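Local atomic coordinates of conserved membrane protein (Chlamydia abortus, PDB entry 6GZU), a protein that combines deubiquitinating and acetylating activities as a secreted chlamydial effector of the CE clan and induces fragmentation of the Golgi. Residues Phe15-Asp19 with Asp200-Ile206; Arg144-Val148 with Tyr215-Asp220; Ile162-Asn167 with Ile188-Val192. All blocks are in the same frame, centred on the assembly; numbering follows the deposited sequence. Where two conformers were deposited one is given.

Contact 1 (Phe15-Asp19 with Asp200-Ile206); sequences FSSWD and DSTSCGI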
ATOM      1  N   PHE A  15      15.225 -16.715  -2.098  1.00 48.42           N
ATOM      2  CA  PHE A  15      14.831 -15.313  -2.323  1.00 46.17           C
ATOM      3  C   PHE A  15      15.350 -14.393  -1.256  1.00 48.44           C
ATOM      4  O   PHE A  15      14.995 -14.550  -0.077  1.00 51.38           O
ATOM      5  CB  PHE A  15      13.303 -15.169  -2.333  1.00 42.89           C
ATOM      6  CG  PHE A  15      12.654 -16.031  -3.335  1.00 41.00           C
ATOM      7  CD1 PHE A  15      12.915 -15.853  -4.671  1.00 40.68           C
ATOM      8  CD2 PHE A  15      11.841 -17.073  -2.952  1.00 41.31           C
ATOM      9  CE1 PHE A  15      12.349 -16.673  -5.611  1.00 41.31           C
ATOM     10  CE2 PHE A  15      11.268 -17.896  -3.902  1.00 41.52           C
ATOM     11  CZ  PHE A  15      11.527 -17.699  -5.222  1.00 41.13           C
ATOM     12  N   SER A  16      16.166 -13.424  -1.653  1.00 49.04           N
ATOM     13  CA  SER A  16      16.473 -12.315  -0.758  1.00 48.75           C
ATOM     14  C   SER A  16      15.156 -11.533  -0.578  1.00 47.19           C
ATOM     15  O   SER A  16      14.499 -11.183  -1.554  1.00 47.64           O
ATOM     16  CB  SER A  16      17.578 -11.440  -1.367  1.00 50.59           C
ATOM     17  OG  SER A  16      18.651 -12.242  -1.880  1.00 53.09           O
ATOM     18  N   SER A  17      14.765 -11.310   0.678  1.00 45.40           N
ATOM     19  CA  SER A  17      13.575 -10.547   1.046  1.00 43.34           C
ATOM     20  C   SER A  17      13.654  -9.139   0.487  1.00 38.73           C
ATOM     21  O   SER A  17      14.737  -8.632   0.114  1.00 38.83           O
ATOM     22  CB  SER A  17      13.532 -10.424   2.555  1.00 46.35           C
ATOM     23  OG  SER A  17      14.744  -9.836   2.974  1.00 49.72           O
ATOM     24  N   TRP A  18      12.499  -8.500   0.448  1.00 35.02           N
ATOM     25  CA  TRP A  18      12.397  -7.121  -0.003  1.00 33.07           C
ATOM     26  C   TRP A  18      12.009  -6.297   1.219  1.00 33.95           C
ATOM     27  O   TRP A  18      11.064  -6.659   1.934  1.00 37.30           O
ATOM     28  CB  TRP A  18      11.334  -7.008  -1.106  1.00 30.96           C
ATOM     29  CG  TRP A  18      11.839  -7.340  -2.485  1.00 29.93           C
ATOM     30  CD1 TRP A  18      12.975  -8.034  -2.798  1.00 29.01           C
ATOM     31  CD2 TRP A  18      11.221  -6.985  -3.731  1.00 28.29           C
ATOM     32  NE1 TRP A  18      13.100  -8.124  -4.177  1.00 30.58           N
ATOM     33  CE2 TRP A  18      12.026  -7.501  -4.767  1.00 28.81           C
ATOM     34  CE3 TRP A  18      10.037  -6.300  -4.063  1.00 28.47           C
ATOM     35  CZ2 TRP A  18      11.715  -7.332  -6.116  1.00 28.27           C
ATOM     36  CZ3 TRP A  18       9.723  -6.127  -5.405  1.00 27.28           C
ATOM     37  CH2 TRP A  18      10.560  -6.649  -6.421  1.00 27.66           C
ATOM     38  N   ASP A  19      12.778  -5.242   1.484  1.00 33.31           N
ATOM     39  CA  ASP A  19      12.544  -4.324   2.607  1.00 32.86           C
ATOM     40  C   ASP A  19      11.684  -3.154   2.077  1.00 30.48           C
ATOM     41  O   ASP A  19      11.253  -3.161   0.918  1.00 28.77           O
ATOM     42  CB  ASP A  19      13.891  -3.842   3.243  1.00 36.41           C
ATOM     43  CG  ASP A  19      14.810  -3.039   2.245  1.00 39.68           C
ATOM     44  OD1 ASP A  19      14.356  -2.617   1.160  1.00 38.96           O
ATOM     45  OD2 ASP A  19      16.024  -2.806   2.529  1.00 43.30           O
ATOM     46  N   ASP A 200       7.768 -19.210   2.917  1.00 42.60           N
ATOM     47  CA  ASP A 200       8.968 -18.995   3.700  1.00 43.25           C
ATOM     48  C   ASP A 200       8.721 -17.851   4.668  1.00 44.85           C
ATOM     49  O   ASP A 200       7.595 -17.381   4.826  1.00 44.01           O
ATOM     50  CB  ASP A 200      10.134 -18.696   2.760  1.00 45.50           C
ATOM     51  CG  ASP A 200       9.831 -17.559   1.826  1.00 47.66           C
ATOM     52  OD1 ASP A 200       9.269 -16.547   2.307  1.00 48.91           O
ATOM     53  OD2 ASP A 200      10.146 -17.679   0.610  1.00 50.00           O
ATOM     54  N   SER A 201       9.762 -17.372   5.320  1.00 45.22           N
ATOM     55  CA  SER A 201       9.528 -16.398   6.377  1.00 45.15           C
ATOM     56  C   SER A 201       9.811 -14.982   5.887  1.00 43.97           C
ATOM     57  O   SER A 201       9.649 -14.009   6.637  1.00 44.91           O
ATOM     58  CB  SER A 201      10.398 -16.732   7.587  1.00 47.23           C
ATOM     59  OG  SER A 201      11.655 -17.225   7.157  1.00 48.89           O
ATOM     60  N   THR A 202      10.219 -14.865   4.627  1.00 41.77           N
ATOM     61  CA  THR A 202      10.914 -13.659   4.187  1.00 39.69           C
ATOM     62  C   THR A 202      10.419 -13.003   2.889  1.00 37.14           C
ATOM     63  O   THR A 202      10.791 -11.859   2.605  1.00 39.80           O
ATOM     64  CB  THR A 202      12.429 -13.941   4.032  1.00 41.71           C
ATOM     65  OG1 THR A 202      12.639 -14.894   2.984  1.00 43.52           O
ATOM     66  CG2 THR A 202      13.025 -14.496   5.338  1.00 43.71           C
ATOM     67  N   SER A 203       9.601 -13.713   2.102  1.00 34.07           N
ATOM     68  CA  SER A 203       9.189 -13.256   0.754  1.00 32.29           C
ATOM     69  C   SER A 203       7.923 -12.421   0.661  1.00 29.42           C
ATOM     70  O   SER A 203       7.461 -12.126  -0.456  1.00 28.47           O
ATOM     71  CB  SER A 203       8.980 -14.418  -0.193  1.00 33.97           C
ATOM     72  OG  SER A 203       8.000 -15.304   0.311  1.00 36.31           O
ATOM     73  N   CYS A 204       7.341 -12.029   1.794  1.00 25.45           N
ATOM     74  CA  CYS A 204       6.091 -11.248   1.768  1.00 25.09           C
ATOM     75  C   CYS A 204       6.164 -10.010   0.907  1.00 24.19           C
ATOM     76  O   CYS A 204       5.149  -9.682   0.236  1.00 23.86           O
ATOM     77  CB  CYS A 204       5.700 -10.854   3.194  1.00 26.80           C
ATOM     78  SG  CYS A 204       7.096 -10.162   4.126  1.00 28.01           S
ATOM     79  N   GLY A 205       7.294  -9.282   0.952  1.00 23.34           N
ATOM     80  CA  GLY A 205       7.422  -8.039   0.184  1.00 24.56           C
ATOM     81  C   GLY A 205       7.419  -8.286  -1.317  1.00 25.57           C
ATOM     82  O   GLY A 205       6.913  -7.466  -2.095  1.00 24.38           O
ATOM     83  N   ILE A 206       7.965  -9.422  -1.732  1.00 25.73           N
ATOM     84  CA  ILE A 206       7.987  -9.773  -3.153  1.00 25.65           C
ATOM     85  C   ILE A 206       6.574 -10.171  -3.566  1.00 23.85           C
ATOM     86  O   ILE A 206       6.066  -9.701  -4.600  1.00 22.64           O
ATOM     87  CB  ILE A 206       8.934 -10.927  -3.396  1.00 27.25           C
ATOM     88  CG1 ILE A 206      10.334 -10.542  -2.902  1.00 29.47           C
ATOM     89  CG2 ILE A 206       8.949 -11.289  -4.877  1.00 29.23           C
ATOM     90  CD1 ILE A 206      11.334 -11.697  -2.894  1.00 29.04           C
TER
HETATM   91  O   HOH W   1      10.023  -9.261   2.156  1.00 32.90           O
HETATM   92  O   HOH W   2      10.237 -10.357   0.353  1.00 53.35           O
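W18 and T202 join their backbones through water. W18 N gives its hydrogen to the water, and T202 O accepts one from it. The water has two sites, so close together that both can hardly be filled at once. From one it also accepts from G205 N, from the other from I206 N. The first turn of helix 204-217 is thus bridged to residues 15-19 by a water that probably occupies one site or the other. Beside it, the I206 side chain crosses the W18 indole at about a right angle. I206 CG1 sits over the face, 3.6 Å from the centroid of the W18 five-membered ring, as a CH-pi contact. I206 CD1 reaches on to S16 O at 3.5 Å. This helix begins with C204, whose arrangement with H134 and D151 is consistent with the Cys-His-Asp triad of CE-clan proteases. The loop before it is folded by D200 in an Asx turn. D200 OD1 is gripped by three donors: T202 N at 3.0 Å, S203 N at 2.9 Å and S203 OG at 2.7 Å. T202 N comes from above the carboxylate plane, while both S203 donors use the syn side. The other oxygen, D200 OD2, lies 4.0 Å from CD2 at the edge of the F15 ring. The F15 side chain also touches L235 and L239 of helix 228-241.

Contact 2 (Arg144-Val148 with Tyr215-Asp220); sequences RREVV and YLDNPD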
ATOM      1  N   ARG A 144     -13.398   1.745  -8.320  1.00 25.91           N
ATOM      2  CA  ARG A 144     -14.140   0.519  -8.013  1.00 24.32           C
ATOM      3  C   ARG A 144     -14.795   0.562  -6.634  1.00 24.47           C
ATOM      4  O   ARG A 144     -15.566  -0.352  -6.280  1.00 24.11           O
ATOM      5  CB  ARG A 144     -13.238  -0.729  -8.149  1.00 24.80           C
ATOM      6  CG  ARG A 144     -12.949  -1.058  -9.612  1.00 27.11           C
ATOM      7  CD  ARG A 144     -11.875  -2.085  -9.754  1.00 28.97           C
ATOM      8  NE  ARG A 144     -12.266  -3.378  -9.214  1.00 30.24           N
ATOM      9  CZ  ARG A 144     -12.820  -4.370  -9.919  1.00 32.09           C
ATOM     10  NH1 ARG A 144     -13.125  -4.214 -11.197  1.00 33.38           N
ATOM     11  NH2 ARG A 144     -13.068  -5.532  -9.331  1.00 32.89           N
ATOM     12  N   ARG A 145     -14.539   1.636  -5.885  1.00 23.81           N
ATOM     13  CA  ARG A 145     -15.080   1.819  -4.509  1.00 23.66           C
ATOM     14  C   ARG A 145     -14.768   0.575  -3.679  1.00 22.01           C
ATOM     15  O   ARG A 145     -15.674  -0.082  -3.085  1.00 23.51           O
ATOM     16  CB  ARG A 145     -16.573   2.134  -4.496  1.00 23.11           C
ATOM     17  CG  ARG A 145     -16.870   3.392  -5.270  1.00 22.83           C
ATOM     18  CD  ARG A 145     -18.379   3.747  -5.114  1.00 24.16           C
ATOM     19  NE  ARG A 145     -18.692   4.446  -3.886  1.00 23.13           N
ATOM     20  CZ  ARG A 145     -19.317   3.917  -2.847  1.00 24.54           C
ATOM     21  NH1 ARG A 145     -19.568   2.604  -2.782  1.00 26.66           N
ATOM     22  NH2 ARG A 145     -19.629   4.708  -1.811  1.00 24.39           N
ATOM     23  N   GLU A 146     -13.478   0.244  -3.624  1.00 20.78           N
ATOM     24  CA  GLU A 146     -13.068  -0.931  -2.875  1.00 20.36           C
ATOM     25  C   GLU A 146     -11.806  -0.653  -2.103  1.00 19.33           C
ATOM     26  O   GLU A 146     -10.942   0.148  -2.526  1.00 20.02           O
ATOM     27  CB  GLU A 146     -12.884  -2.146  -3.810  1.00 20.89           C
ATOM     28  CG  GLU A 146     -11.749  -2.026  -4.810  1.00 22.41           C
ATOM     29  CD  GLU A 146     -11.705  -3.148  -5.876  1.00 24.51           C
ATOM     30  OE1 GLU A 146     -12.747  -3.781  -6.129  1.00 26.78           O
ATOM     31  OE2 GLU A 146     -10.613  -3.453  -6.451  1.00 25.69           O
ATOM     32  N   VAL A 147     -11.686  -1.369  -0.992  1.00 18.85           N
ATOM     33  CA  VAL A 147     -10.453  -1.444  -0.203  1.00 18.14           C
ATOM     34  C   VAL A 147     -10.006  -2.884  -0.253  1.00 17.69           C
ATOM     35  O   VAL A 147     -10.701  -3.779   0.241  1.00 21.12           O
ATOM     36  CB  VAL A 147     -10.699  -0.965   1.272  1.00 18.99           C
ATOM     37  CG1 VAL A 147      -9.389  -1.035   2.103  1.00 19.75           C
ATOM     38  CG2 VAL A 147     -11.317   0.438   1.318  1.00 19.75           C
ATOM     39  N   VAL A 148      -8.878  -3.114  -0.930  1.00 16.85           N
ATOM     40  CA  VAL A 148      -8.338  -4.453  -1.072  1.00 17.72           C
ATOM     41  C   VAL A 148      -7.172  -4.673  -0.112  1.00 18.61           C
ATOM     42  O   VAL A 148      -6.253  -3.858  -0.045  1.00 21.31           O
ATOM     43  CB  VAL A 148      -7.847  -4.673  -2.541  1.00 18.69           C
ATOM     44  CG1 VAL A 148      -7.166  -6.064  -2.704  1.00 21.53           C
ATOM     45  CG2 VAL A 148      -9.064  -4.529  -3.472  1.00 23.02           C
ATOM     46  N   TYR A 215      -2.640  -6.850 -10.236  1.00 21.38           N
ATOM     47  CA  TYR A 215      -3.894  -6.147  -9.915  1.00 21.60           C
ATOM     48  C   TYR A 215      -4.084  -4.949 -10.815  1.00 22.46           C
ATOM     49  O   TYR A 215      -5.221  -4.661 -11.226  1.00 22.35           O
ATOM     50  CB  TYR A 215      -3.915  -5.715  -8.434  1.00 21.48           C
ATOM     51  CG  TYR A 215      -5.073  -4.847  -8.029  1.00 21.32           C
ATOM     52  CD1 TYR A 215      -5.001  -3.470  -8.159  1.00 22.60           C
ATOM     53  CD2 TYR A 215      -6.238  -5.396  -7.482  1.00 21.06           C
ATOM     54  CE1 TYR A 215      -6.064  -2.660  -7.788  1.00 21.48           C
ATOM     55  CE2 TYR A 215      -7.305  -4.588  -7.135  1.00 21.09           C
ATOM     56  CZ  TYR A 215      -7.213  -3.220  -7.297  1.00 22.14           C
ATOM     57  OH  TYR A 215      -8.247  -2.380  -6.929  1.00 24.28           O
ATOM     58  N   LEU A 216      -3.006  -4.212 -11.083  1.00 20.90           N
ATOM     59  CA  LEU A 216      -3.136  -2.984 -11.868  1.00 23.29           C
ATOM     60  C   LEU A 216      -3.481  -3.278 -13.342  1.00 26.64           C
ATOM     61  O   LEU A 216      -4.022  -2.411 -14.054  1.00 27.82           O
ATOM     62  CB  LEU A 216      -1.846  -2.120 -11.759  1.00 23.63           C
ATOM     63  CG  LEU A 216      -1.659  -1.472 -10.365  1.00 23.26           C
ATOM     64  CD1 LEU A 216      -0.279  -0.845 -10.260  1.00 22.84           C
ATOM     65  CD2 LEU A 216      -2.745  -0.390 -10.089  1.00 23.64           C
ATOM     66  N   ASP A 217      -3.151  -4.485 -13.815  1.00 27.80           N
ATOM     67  CA  ASP A 217      -3.597  -4.916 -15.147  1.00 29.01           C
ATOM     68  C   ASP A 217      -4.984  -5.561 -15.147  1.00 28.67           C
ATOM     69  O   ASP A 217      -5.685  -5.535 -16.147  1.00 32.05           O
ATOM     70  CB  ASP A 217      -2.579  -5.863 -15.788  1.00 33.57           C
ATOM     71  CG  ASP A 217      -1.315  -5.126 -16.247  1.00 38.92           C
ATOM     72  OD1 ASP A 217      -1.395  -3.926 -16.582  1.00 41.84           O
ATOM     73  OD2 ASP A 217      -0.247  -5.738 -16.260  1.00 40.91           O
ATOM     74  N   ASN A 218      -5.365  -6.114 -14.009  1.00 27.19           N
ATOM     75  CA  ASN A 218      -6.664  -6.785 -13.859  1.00 26.99           C
ATOM     76  C   ASN A 218      -7.077  -6.770 -12.397  1.00 25.92           C
ATOM     77  O   ASN A 218      -6.576  -7.548 -11.607  1.00 24.78           O
ATOM     78  CB  ASN A 218      -6.557  -8.239 -14.339  1.00 29.69           C
ATOM     79  CG  ASN A 218      -7.803  -9.051 -14.033  1.00 33.91           C
ATOM     80  OD1 ASN A 218      -8.874  -8.512 -13.696  1.00 33.51           O
ATOM     81  ND2 ASN A 218      -7.663 -10.375 -14.142  1.00 36.88           N
ATOM     82  N   PRO A 219      -7.966  -5.857 -12.003  1.00 26.03           N
ATOM     83  CA  PRO A 219      -8.270  -5.749 -10.564  1.00 26.31           C
ATOM     84  C   PRO A 219      -9.019  -6.931  -9.997  1.00 26.65           C
ATOM     85  O   PRO A 219      -9.139  -7.023  -8.777  1.00 27.16           O
ATOM     86  CB  PRO A 219      -9.148  -4.503 -10.464  1.00 28.20           C
ATOM     87  CG  PRO A 219      -9.690  -4.353 -11.856  1.00 30.86           C
ATOM     88  CD  PRO A 219      -8.605  -4.800 -12.787  1.00 29.35           C
ATOM     89  N   ASP A 220      -9.496  -7.828 -10.848  1.00 27.52           N
ATOM     90  CA  ASP A 220     -10.046  -9.114 -10.361  1.00 29.17           C
ATOM     91  C   ASP A 220      -9.010 -10.217 -10.174  1.00 29.76           C
ATOM     92  O   ASP A 220      -9.360 -11.355  -9.852  1.00 31.73           O
ATOM     93  CB  ASP A 220     -11.165  -9.607 -11.266  1.00 30.86           C
ATOM     94  CG  ASP A 220     -12.348  -8.681 -11.251  1.00 35.50           C
ATOM     95  OD1 ASP A 220     -12.830  -8.359 -10.145  1.00 36.77           O
ATOM     96  OD2 ASP A 220     -12.751  -8.230 -12.340  1.00 38.08           O
TER
HETATM   97  O   HOH W   3     -11.012  -6.158  -7.169  1.00 27.94           O
HETATM   98  O   HOH W   4     -14.445  -6.435 -12.120  1.00 66.20           O
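E146 OE2 is held from several sides. Y215 OH donates to it at 2.6 Å, along the anti lone pair, away from the other oxygen. Water 3 donates to E146 OE2 at 2.8 Å. R144 NE adds a weak bond to E146 OE2 at 3.2 Å and a better one to E146 OE1 at 3.1 Å. E146 begins strand 146-150, just after the turn from strand 134-141, where R145 and E146 face N141 in a G1 beta bulge. The contact ties this hairpin end to the end of helix 204-217 and the loop after it. Y215 comes from the helix, pointing against E146, and its hydroxyl also bonds N141. V148, two residues along the strand, adds an apolar touch, with V148 CG2 at 4.1 Å from Y215 CE2. R144 is bent at chi3 (65°), which turns its guanidinium across P219. P219 CG lies over one face of that group, 3.5 Å from R144 NH1. P219 CA in turn sits over the Y215 ring, so the proline touches both flat groups, through different atoms. K190 makes a second salt bridge to E146 OE1, and the two cations would probably favour an ionised carboxylate. D220 extends the network: R144 NH2 donates to D220 OD1 at 3.0 Å from above the carboxylate plane. The guanidinium and D220 carboxylate planes are 72° apart, so the pair is bridged by one bond and not two. Water 4 spans the other branch, accepting from R144 NH1 at 2.7 Å and donating to D220 OD2.

Contact 3 (Ile162-Asn167 with Ile188-Val192); sequences IDPALN and IVKKV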
ATOM      1  N   ILE A 162      -6.555  -5.500  12.071  1.00 20.31           N
ATOM      2  CA  ILE A 162      -6.634  -5.069  10.681  1.00 19.54           C
ATOM      3  C   ILE A 162      -8.053  -4.724  10.277  1.00 19.24           C
ATOM      4  O   ILE A 162      -8.256  -3.735   9.571  1.00 19.91           O
ATOM      5  CB  ILE A 162      -5.979  -6.085   9.657  1.00 19.80           C
ATOM      6  CG1 ILE A 162      -5.908  -5.484   8.245  1.00 20.07           C
ATOM      7  CG2 ILE A 162      -6.708  -7.451   9.632  1.00 21.15           C
ATOM      8  CD1 ILE A 162      -5.128  -4.198   8.165  1.00 21.58           C
ATOM      9  N   ASP A 163      -9.045  -5.483  10.744  1.00 18.77           N
ATOM     10  CA  ASP A 163     -10.415  -5.227  10.248  1.00 20.65           C
ATOM     11  C   ASP A 163     -10.978  -3.834  10.604  1.00 21.48           C
ATOM     12  O   ASP A 163     -11.623  -3.233   9.747  1.00 20.76           O
ATOM     13  CB  ASP A 163     -11.417  -6.336  10.657  1.00 22.96           C
ATOM     14  CG  ASP A 163     -11.157  -7.647   9.948  1.00 26.09           C
ATOM     15  OD1 ASP A 163     -10.257  -7.694   9.083  1.00 26.27           O
ATOM     16  OD2 ASP A 163     -11.842  -8.646  10.255  1.00 30.04           O
ATOM     17  N   PRO A 164     -10.744  -3.323  11.840  1.00 21.86           N
ATOM     18  CA  PRO A 164     -11.342  -1.999  12.112  1.00 23.08           C
ATOM     19  C   PRO A 164     -10.742  -0.974  11.189  1.00 22.25           C
ATOM     20  O   PRO A 164     -11.453  -0.068  10.694  1.00 22.94           O
ATOM     21  CB  PRO A 164     -10.913  -1.715  13.533  1.00 23.58           C
ATOM     22  CG  PRO A 164     -10.842  -3.057  14.150  1.00 24.50           C
ATOM     23  CD  PRO A 164     -10.276  -3.971  13.085  1.00 21.91           C
ATOM     24  N   ALA A 165      -9.450  -1.091  10.897  1.00 21.50           N
ATOM     25  CA  ALA A 165      -8.809  -0.130  10.000  1.00 21.59           C
ATOM     26  C   ALA A 165      -9.404  -0.211   8.566  1.00 19.83           C
ATOM     27  O   ALA A 165      -9.771   0.820   7.963  1.00 21.17           O
ATOM     28  CB  ALA A 165      -7.259  -0.327  10.014  1.00 22.71           C
ATOM     29  N   LEU A 166      -9.524  -1.426   8.008  1.00 19.17           N
ATOM     30  CA  LEU A 166     -10.057  -1.572   6.647  1.00 18.95           C
ATOM     31  C   LEU A 166     -11.467  -1.019   6.593  1.00 19.08           C
ATOM     32  O   LEU A 166     -11.835  -0.344   5.627  1.00 18.97           O
ATOM     33  CB  LEU A 166     -10.059  -3.041   6.211  1.00 20.31           C
ATOM     34  CG  LEU A 166      -8.656  -3.693   6.149  1.00 19.97           C
ATOM     35  CD1 LEU A 166      -8.875  -5.147   5.777  1.00 20.91           C
ATOM     36  CD2 LEU A 166      -7.723  -2.996   5.166  1.00 19.75           C
ATOM     37  N   ASN A 167     -12.278  -1.327   7.605  1.00 19.37           N
ATOM     38  CA  ASN A 167     -13.705  -0.999   7.553  1.00 18.89           C
ATOM     39  C   ASN A 167     -13.932   0.446   7.866  1.00 19.98           C
ATOM     40  O   ASN A 167     -14.884   1.054   7.333  1.00 20.61           O
ATOM     41  CB  ASN A 167     -14.509  -1.957   8.452  1.00 19.65           C
ATOM     42  CG  ASN A 167     -14.578  -3.309   7.857  1.00 22.25           C
ATOM     43  OD1 ASN A 167     -13.754  -4.229   8.192  1.00 25.69           O
ATOM     44  ND2 ASN A 167     -15.488  -3.476   6.933  1.00 20.81           N
ATOM     45  N   ILE A 188     -16.510  -1.562  -0.652  1.00 21.76           N
ATOM     46  CA  ILE A 188     -16.397  -2.986  -0.306  1.00 22.84           C
ATOM     47  C   ILE A 188     -14.992  -3.299   0.168  1.00 20.56           C
ATOM     48  O   ILE A 188     -14.038  -2.767  -0.399  1.00 21.53           O
ATOM     49  CB  ILE A 188     -16.795  -3.855  -1.499  1.00 26.60           C
ATOM     50  CG1 ILE A 188     -16.832  -5.316  -1.110  1.00 28.79           C
ATOM     51  CG2 ILE A 188     -15.833  -3.640  -2.691  1.00 30.03           C
ATOM     52  CD1 ILE A 188     -17.448  -6.177  -2.174  1.00 33.22           C
ATOM     53  N   VAL A 189     -14.857  -4.100   1.222  1.00 19.97           N
ATOM     54  CA  VAL A 189     -13.563  -4.599   1.686  1.00 20.39           C
ATOM     55  C   VAL A 189     -13.352  -6.001   1.145  1.00 20.60           C
ATOM     56  O   VAL A 189     -14.169  -6.917   1.356  1.00 23.24           O
ATOM     57  CB  VAL A 189     -13.493  -4.607   3.249  1.00 19.98           C
ATOM     58  CG1 VAL A 189     -12.142  -5.248   3.753  1.00 20.46           C
ATOM     59  CG2 VAL A 189     -13.671  -3.178   3.802  1.00 21.45           C
ATOM     60  N   LYS A 190     -12.206  -6.214   0.505  1.00 20.33           N
ATOM     61  CA  LYS A 190     -11.866  -7.525  -0.051  1.00 20.42           C
ATOM     62  C   LYS A 190     -10.514  -7.986   0.535  1.00 19.90           C
ATOM     63  O   LYS A 190      -9.473  -7.419   0.209  1.00 21.41           O
ATOM     64  CB  LYS A 190     -11.714  -7.431  -1.593  1.00 23.65           C
ATOM     65  CG  LYS A 190     -12.993  -7.003  -2.336  1.00 25.00           C
ATOM     66  CD  LYS A 190     -12.770  -6.897  -3.851  1.00 27.69           C
ATOM     67  CE  LYS A 190     -14.102  -6.647  -4.556  1.00 31.87           C
ATOM     68  NZ  LYS A 190     -13.936  -6.373  -6.041  1.00 33.82           N
ATOM     69  N   LYS A 191     -10.537  -8.980   1.417  1.00 20.02           N
ATOM     70  CA  LYS A 191      -9.306  -9.562   1.937  1.00 21.11           C
ATOM     71  C   LYS A 191      -9.073 -10.760   1.008  1.00 21.63           C
ATOM     72  O   LYS A 191      -9.616 -11.858   1.212  1.00 23.75           O
ATOM     73  CB  LYS A 191      -9.509  -9.972   3.400  1.00 21.28           C
ATOM     74  CG  LYS A 191      -9.820  -8.712   4.299  1.00 22.55           C
ATOM     75  CD  LYS A 191     -10.002  -9.105   5.779  1.00 23.52           C
ATOM     76  CE  LYS A 191      -8.680  -9.423   6.510  1.00 24.22           C
ATOM     77  NZ  LYS A 191      -8.936  -9.926   7.903  1.00 26.22           N
ATOM     78  N   VAL A 192      -8.222 -10.569  -0.011  1.00 21.76           N
ATOM     79  CA  VAL A 192      -8.278 -11.430  -1.195  0.74 21.88           C
ATOM     80  C   VAL A 192      -7.610 -12.786  -1.032  1.00 21.95           C
ATOM     81  O   VAL A 192      -7.976 -13.732  -1.738  1.00 23.85           O
ATOM     82  CB  VAL A 192      -7.688 -10.740  -2.442  0.74 21.70           C
ATOM     83  CG1 VAL A 192      -8.633  -9.583  -2.846  0.74 23.32           C
ATOM     84  CG2 VAL A 192      -6.254 -10.261  -2.185  0.74 19.27           C
TER
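K191 is bent at chi3 (76°) and extended at its other bonds beyond CG, which swings its amino group over to D163. D163 has chi1 at -69°, with CG anti to its carbonyl carbon, and this brings the carboxylate round toward the strand. The two side chains cross at about a right angle. K191 NZ donates to D163 OD1 at 2.8 Å, on the syn lone pair. This salt bridge rests on one oxygen, since D163 OD2 is 4.0 Å from K191 NZ. The contact sits within a beta-alpha-beta crossover: strand 146-150 leads to helix 159-174, which returns to the parallel neighbour strand 188-191. The short segments run roughly antiparallel, at 143°. Segment 162-167 of helix 159-174 packs on the strand through L166, which fits between V189 and the lysine stem. L166 CD1 is 3.8 Å from V189 CG1 and 4.0 Å from K191 CG. V189 CG1 also lies close to L166 CB, and V189 CG2 approaches the helix backbone at L166 O, 3.8 Å away. I162 runs past K191 in the opposite direction, with I162 CG2 3.8 Å from K191 NZ. I162, L166 and K191 all touch F149 of the next strand, so the helix is seated on two strands at once. On the other face of the strand, K190 pairs with E146. K191 does two jobs: its methylenes join the apolar layer, while its ammonium ends at the partly exposed D163. The charged pair lies beside the apolar contacts of L166 and V189, and the salt bridge probably restrains the rotation of both its groups.

How the contacts relate
The modelled chain opens with residues 15-19, which wait for 200-206 to close contact 1, a loop of about 180 residues. Segment 144-148 then leads into strand 146-150. Helix 159-174 and strand 188-191 follow and make contact 3, the shortest loop, inside the spans of both others. Contact 1 closes next as helix 204-217 begins. Contact 2 closes last, at the far end of that helix, so contacts 1 and 2 cross. Their centres are 23 Å apart. Contacts 2 and 3 touch through the sheet, where V147 N lies 2.8 Å from I188 O. Together they tie the modelled N-terminal residues, helices 159-174 and 204-217 and the strand 188-191 edge of the sheet.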